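Local coordinates for protein MATE family efflux transporter (Vibrio cholerae, PDB 6IDP) that probably exports drugs and other toxic compounds across the bacterial inner membrane as a MATE-family multidrug transporter, with conformational changes that depend on protons, at residues 39-44 with 181-186; 131-136 with 187-192. All blocks are in the same frame, centred on the assembly; numbering follows the deposited sequence.

Contacts 1 and 2 lie side by side at one end of the helix bundle, with centres about 11 Å apart. The turn between helix 161-184 and helix 189-213 joins them: residues 181-186 belong to contact 1 and residues 187-192 to contact 2. Two probable backbone hydrogen bonds tie the halves of this turn, Ile182 O to Gly188 N (2.9 Å) and Phe181 O to Leu187 N (3.1 Å). Contact 1 sets the turn against the loop after helix 5-39, through apolar side chains. Contact 2 sets it against helix 124-156, through a histidine-carboxylate pair and the packing of Tyr133 on Ile189. The side chains of Trp136 and Ile39 are about 9 Å and 11 Å from bound monoolein.

Contact 1 of 2, residues 39-44 with 181-186; sequences IGQLGV and FIFTFD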
loop_
_atom_site.group_PDB
_atom_site.type_symbol
_atom_site.label_atom_id
_atom_site.label_comp_id
_atom_site.label_asym_id
_atom_site.label_seq_id
_atom_site.Cartn_x
_atom_site.Cartn_y
_atom_site.Cartn_z
ATOM N N ILE A 39 0.274 -4.911 -22.298
ATOM C CA ILE A 39 -0.700 -3.897 -22.686
ATOM C C ILE A 39 -0.067 -2.871 -23.630
ATOM O O ILE A 39 -0.759 -2.230 -24.422
ATOM C CB ILE A 39 -1.284 -3.178 -21.451
ATOM C CG1 ILE A 39 -1.638 -4.191 -20.361
ATOM C CG2 ILE A 39 -2.517 -2.371 -21.826
ATOM C CD1 ILE A 39 -2.725 -5.163 -20.765
ATOM N N GLY A 40 1.254 -2.738 -23.555
ATOM C CA GLY A 40 1.982 -1.791 -24.383
ATOM C C GLY A 40 1.904 -2.054 -25.877
ATOM O O GLY A 40 2.192 -1.166 -26.682
ATOM N N GLN A 41 1.515 -3.268 -26.250
ATOM C CA GLN A 41 1.439 -3.657 -27.655
ATOM C C GLN A 41 0.015 -3.578 -28.199
ATOM O O GLN A 41 -0.223 -3.847 -29.376
ATOM C CB GLN A 41 1.984 -5.076 -27.837
ATOM C CG GLN A 41 3.437 -5.244 -27.430
ATOM C CD GLN A 41 3.726 -6.624 -26.876
ATOM O OE1 GLN A 41 2.978 -7.140 -26.046
ATOM N NE2 GLN A 41 4.812 -7.234 -27.337
ATOM N N LEU A 42 -0.927 -3.214 -27.336
ATOM C CA LEU A 42 -2.333 -3.165 -27.717
ATOM C C LEU A 42 -2.636 -1.974 -28.619
ATOM O O LEU A 42 -3.309 -2.115 -29.640
ATOM C CB LEU A 42 -3.223 -3.120 -26.474
ATOM C CG LEU A 42 -3.126 -4.323 -25.533
ATOM C CD1 LEU A 42 -4.241 -4.292 -24.497
ATOM C CD2 LEU A 42 -3.150 -5.625 -26.320
ATOM N N GLY A 43 -2.138 -0.801 -28.238
ATOM C CA GLY A 43 -2.339 0.398 -29.030
ATOM C C GLY A 43 -2.632 1.635 -28.202
ATOM O O GLY A 43 -2.588 1.599 -26.972
ATOM N N VAL A 44 -2.939 2.731 -28.888
ATOM C CA VAL A 44 -3.163 4.018 -28.242
ATOM C C VAL A 44 -4.460 4.046 -27.436
ATOM O O VAL A 44 -4.456 4.401 -26.258
ATOM C CB VAL A 44 -3.188 5.162 -29.278
ATOM C CG1 VAL A 44 -3.504 6.488 -28.605
ATOM C CG2 VAL A 44 -1.860 5.232 -30.017
ATOM N N PHE A 181 -4.835 -14.864 -22.846
ATOM C CA PHE A 181 -6.130 -14.209 -22.982
ATOM C C PHE A 181 -6.036 -12.928 -23.804
ATOM O O PHE A 181 -6.928 -12.630 -24.597
ATOM C CB PHE A 181 -6.730 -13.913 -21.607
ATOM C CG PHE A 181 -7.384 -15.105 -20.966
ATOM C CD1 PHE A 181 -8.710 -15.404 -21.228
ATOM C CD2 PHE A 181 -6.671 -15.928 -20.111
ATOM C CE1 PHE A 181 -9.316 -16.503 -20.644
ATOM C CE2 PHE A 181 -7.271 -17.028 -19.523
ATOM C CZ PHE A 181 -8.594 -17.315 -19.792
ATOM N N ILE A 182 -4.955 -12.178 -23.621
ATOM C CA ILE A 182 -4.764 -10.924 -24.344
ATOM C C ILE A 182 -4.537 -11.148 -25.842
ATOM O O ILE A 182 -5.152 -10.481 -26.673
ATOM C CB ILE A 182 -3.580 -10.121 -23.766
ATOM C CG1 ILE A 182 -3.899 -9.656 -22.345
ATOM C CG2 ILE A 182 -3.261 -8.923 -24.646
ATOM C CD1 ILE A 182 -2.714 -9.063 -21.610
ATOM N N PHE A 183 -3.672 -12.099 -26.182
ATOM C CA PHE A 183 -3.261 -12.293 -27.572
ATOM C C PHE A 183 -3.844 -13.544 -28.224
ATOM O O PHE A 183 -4.499 -13.457 -29.262
ATOM C CB PHE A 183 -1.735 -12.338 -27.655
ATOM C CG PHE A 183 -1.069 -11.079 -27.187
ATOM C CD1 PHE A 183 -1.483 -9.844 -27.659
ATOM C CD2 PHE A 183 -0.042 -11.128 -26.263
ATOM C CE1 PHE A 183 -0.874 -8.681 -27.228
ATOM C CE2 PHE A 183 0.570 -9.968 -25.826
ATOM C CZ PHE A 183 0.153 -8.744 -26.308
ATOM N N THR A 184 -3.594 -14.703 -27.620
ATOM C CA THR A 184 -4.019 -15.983 -28.184
ATOM C C THR A 184 -5.538 -16.036 -28.362
ATOM O O THR A 184 -6.043 -16.629 -29.318
ATOM C CB THR A 184 -3.549 -17.163 -27.302
ATOM O OG1 THR A 184 -2.123 -17.121 -27.164
ATOM C CG2 THR A 184 -3.954 -18.498 -27.907
ATOM N N PHE A 185 -6.261 -15.396 -27.447
ATOM C CA PHE A 185 -7.713 -15.297 -27.545
ATOM C C PHE A 185 -8.141 -13.917 -28.045
ATOM O O PHE A 185 -9.333 -13.654 -28.212
ATOM C CB PHE A 185 -8.363 -15.597 -26.193
ATOM C CG PHE A 185 -8.226 -17.029 -25.758
ATOM C CD1 PHE A 185 -8.131 -18.044 -26.694
ATOM C CD2 PHE A 185 -8.187 -17.359 -24.413
ATOM C CE1 PHE A 185 -8.003 -19.361 -26.298
ATOM C CE2 PHE A 185 -8.059 -18.675 -24.011
ATOM C CZ PHE A 185 -7.967 -19.676 -24.955
ATOM N N ASP A 186 -7.160 -13.044 -28.268
ATOM C CA ASP A 186 -7.376 -11.715 -28.850
ATOM C C ASP A 186 -8.385 -10.874 -28.063
ATOM O O ASP A 186 -9.025 -9.978 -28.610
ATOM C CB ASP A 186 -7.826 -11.845 -30.313
ATOM C CG ASP A 186 -7.684 -10.545 -31.089
ATOM O OD1 ASP A 186 -6.789 -9.742 -30.750
ATOM O OD2 ASP A 186 -8.472 -10.323 -32.033
#
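Leu42 and Ile182 form the closest apolar pair of this contact. Leu42 CD2 lies 3.7 Å from Ile182 CG2, and the two side chains cross at about a right angle. The same methyl also reaches the Phe183 ring, 3.9 Å from CE1, in an oblique approach. Leu42 CD2 rests against both Ile182 CG2 and the Phe183 ring, which already pack on each other. Ile182 CG2 itself lies over one face of the Phe183 ring, offset toward its rim. Deeper in, Ile39 and Ile182 meet through their CD1 methyls at 4.0 Å. With CG1 anti to the carbonyl carbon (chi1 -66°), the two branches of Ile182 diverge: CD1 goes to Ile39 and CG2 to Leu42. Ala192 and Phe38 add to the packing round Ile182. The outer side is looser. Gln41 and Phe183 are exposed and meet there, with the side-chain amide plane steeply inclined to the ring. No hydrogen bond crosses between the two segments. The arrangement is that of a helix-end contact in an all-helical membrane transporter: the loop after helix 5-39 packs on the last turn of helix 161-184.

Contact 2 of 2, residues 131-136 with 187-192; sequences DHYWLW and LGIDGA
His132 and Asp190 make the polar link of this contact. His132 ND1 donates to Asp190 OD2 at 2.9 Å, with an N-H...O angle of 139°. The bond uses the syn lone pair of OD2, and the oxygen is tilted 26° from the imidazole plane. A weak second bond runs from ND1 to Asp190 OD1 at 3.2 Å. The carboxylate therefore straddles the N-H, with its plane steeply turned from the ring.

The other side chains flank this pair. Asp190 OD1 lies at the edge of the Tyr133 ring, and carboxylate and ring are nearly coplanar. Trp136 CD1 comes within 3.6 Å of Asp190 CG in an oblique approach. Beside the acid, Ile189 covers one face of Tyr133. Its CG1 is 3.6 Å from the ring centroid, a CH-pi contact close to the ring normal. The backbone oxygen Ile189 O is 3.1 Å from Tyr133 CE1. Tyr133 has CG anti to its backbone N (chi1 178°), which lays the ring alongside Ile189 with CG1 over one face.

Further out, Trp137 meets the Tyr133 ring and Leu42 touches Ile189. Trp136 also packs along helix 189-213, on Ala193, Ile194 and Ile197. Asp131, one residue before His132, forms a salt bridge with Arg113. A backbone bond from Asp190 N to Leu187 O helps shape the turn that presents the acid.

The carboxylate probably raises the proton affinity of the imidazole, and the pair gives this helix junction a polar link beside its apolar packing.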
loop_
_atom_site.group_PDB
_atom_site.type_symbol
_atom_site.label_atom_id
_atom_site.label_comp_id
_atom_site.label_asym_id
_atom_site.label_seq_id
_atom_site.Cartn_x
_atom_site.Cartn_y
_atom_site.Cartn_z
ATOM N N ASP A 131 -16.878 0.779 -21.912
ATOM C CA ASP A 131 -18.195 0.149 -21.799
ATOM C C ASP A 131 -18.112 -1.348 -21.520
ATOM O O ASP A 131 -18.942 -1.899 -20.796
ATOM C CB ASP A 131 -19.017 0.386 -23.071
ATOM C CG ASP A 131 -19.945 1.581 -22.957
ATOM O OD1 ASP A 131 -20.298 1.957 -21.820
ATOM O OD2 ASP A 131 -20.327 2.138 -24.006
ATOM N N HIS A 132 -17.108 -2.006 -22.090
ATOM C CA HIS A 132 -16.940 -3.436 -21.867
ATOM C C HIS A 132 -15.731 -3.751 -20.983
ATOM O O HIS A 132 -15.721 -4.764 -20.281
ATOM C CB HIS A 132 -16.829 -4.177 -23.205
ATOM C CG HIS A 132 -15.720 -3.688 -24.082
ATOM N ND1 HIS A 132 -14.434 -4.175 -23.994
ATOM C CD2 HIS A 132 -15.706 -2.761 -25.070
ATOM C CE1 HIS A 132 -13.673 -3.566 -24.888
ATOM N NE2 HIS A 132 -14.421 -2.704 -25.553
ATOM N N TYR A 133 -14.720 -2.886 -20.999
ATOM C CA TYR A 133 -13.517 -3.142 -20.211
ATOM C C TYR A 133 -13.780 -3.058 -18.709
ATOM O O TYR A 133 -13.285 -3.887 -17.948
ATOM C CB TYR A 133 -12.391 -2.175 -20.591
ATOM C CG TYR A 133 -11.142 -2.364 -19.757
ATOM C CD1 TYR A 133 -10.553 -3.617 -19.632
ATOM C CD2 TYR A 133 -10.553 -1.295 -19.093
ATOM C CE1 TYR A 133 -9.416 -3.801 -18.868
ATOM C CE2 TYR A 133 -9.411 -1.471 -18.328
ATOM C CZ TYR A 133 -8.848 -2.724 -18.222
ATOM O OH TYR A 133 -7.715 -2.908 -17.464
ATOM N N TRP A 134 -14.562 -2.070 -18.283
ATOM C CA TRP A 134 -14.820 -1.881 -16.856
ATOM C C TRP A 134 -15.684 -2.993 -16.272
ATOM O O TRP A 134 -15.635 -3.247 -15.072
ATOM C CB TRP A 134 -15.475 -0.522 -16.595
ATOM C CG TRP A 134 -14.490 0.605 -16.516
ATOM C CD1 TRP A 134 -13.214 0.609 -16.996
ATOM C CD2 TRP A 134 -14.693 1.888 -15.907
ATOM N NE1 TRP A 134 -12.613 1.817 -16.733
ATOM C CE2 TRP A 134 -13.501 2.619 -16.067
ATOM C CE3 TRP A 134 -15.770 2.491 -15.249
ATOM C CZ2 TRP A 134 -13.352 3.921 -15.592
ATOM C CZ3 TRP A 134 -15.621 3.784 -14.777
ATOM C CH2 TRP A 134 -14.421 4.484 -14.952
ATOM N N LEU A 135 -16.475 -3.647 -17.116
ATOM C CA LEU A 135 -17.236 -4.811 -16.678
ATOM C C LEU A 135 -16.288 -5.880 -16.150
ATOM O O LEU A 135 -16.407 -6.326 -15.005
ATOM C CB LEU A 135 -18.087 -5.368 -17.820
ATOM C CG LEU A 135 -19.287 -4.505 -18.213
ATOM C CD1 LEU A 135 -20.015 -5.094 -19.411
ATOM C CD2 LEU A 135 -20.228 -4.351 -17.029
ATOM N N TRP A 136 -15.333 -6.272 -16.987
ATOM C CA TRP A 136 -14.334 -7.255 -16.594
ATOM C C TRP A 136 -13.408 -6.717 -15.509
ATOM O O TRP A 136 -13.055 -7.435 -14.572
ATOM C CB TRP A 136 -13.510 -7.693 -17.805
ATOM C CG TRP A 136 -14.309 -8.388 -18.864
ATOM C CD1 TRP A 136 -14.744 -7.856 -20.043
ATOM C CD2 TRP A 136 -14.764 -9.747 -18.844
ATOM N NE1 TRP A 136 -15.443 -8.799 -20.757
ATOM C CE2 TRP A 136 -15.469 -9.968 -20.043
ATOM C CE3 TRP A 136 -14.646 -10.796 -17.927
ATOM C CZ2 TRP A 136 -16.052 -11.196 -20.349
ATOM C CZ3 TRP A 136 -15.224 -12.014 -18.234
ATOM C CH2 TRP A 136 -15.918 -12.203 -19.433
ATOM N N LEU A 187 -8.521 -11.164 -26.775
ATOM C CA LEU A 187 -9.426 -10.404 -25.925
ATOM C C LEU A 187 -8.817 -9.043 -25.611
ATOM O O LEU A 187 -9.523 -8.094 -25.263
ATOM C CB LEU A 187 -9.733 -11.179 -24.642
ATOM C CG LEU A 187 -10.292 -12.578 -24.913
ATOM C CD1 LEU A 187 -10.530 -13.354 -23.627
ATOM C CD2 LEU A 187 -11.572 -12.479 -25.730
ATOM N N GLY A 188 -7.497 -8.963 -25.744
ATOM C CA GLY A 188 -6.770 -7.716 -25.599
ATOM C C GLY A 188 -6.870 -7.087 -24.227
ATOM O O GLY A 188 -6.396 -7.644 -23.234
ATOM N N ILE A 189 -7.490 -5.913 -24.178
ATOM C CA ILE A 189 -7.608 -5.161 -22.938
ATOM C C ILE A 189 -8.482 -5.921 -21.933
ATOM O O ILE A 189 -8.205 -5.913 -20.734
ATOM C CB ILE A 189 -8.166 -3.734 -23.207
ATOM C CG1 ILE A 189 -8.012 -2.841 -21.975
ATOM C CG2 ILE A 189 -9.608 -3.776 -23.719
ATOM C CD1 ILE A 189 -6.572 -2.547 -21.615
ATOM N N ASP A 190 -9.512 -6.605 -22.423
ATOM C CA ASP A 190 -10.375 -7.395 -21.550
ATOM C C ASP A 190 -9.640 -8.630 -21.041
ATOM O O ASP A 190 -9.862 -9.071 -19.915
ATOM C CB ASP A 190 -11.659 -7.807 -22.278
ATOM C CG ASP A 190 -12.554 -6.626 -22.600
ATOM O OD1 ASP A 190 -12.303 -5.525 -22.069
ATOM O OD2 ASP A 190 -13.517 -6.802 -23.377
ATOM N N GLY A 191 -8.758 -9.174 -21.874
ATOM C CA GLY A 191 -8.010 -10.371 -21.535
ATOM C C GLY A 191 -7.155 -10.237 -20.289
ATOM O O GLY A 191 -7.010 -11.192 -19.525
ATOM N N ALA A 192 -6.588 -9.051 -20.082
ATOM C CA ALA A 192 -5.760 -8.793 -18.911
ATOM C C ALA A 192 -6.587 -8.870 -17.632
ATOM O O ALA A 192 -6.139 -9.420 -16.624
ATOM C CB ALA A 192 -5.088 -7.436 -19.025
#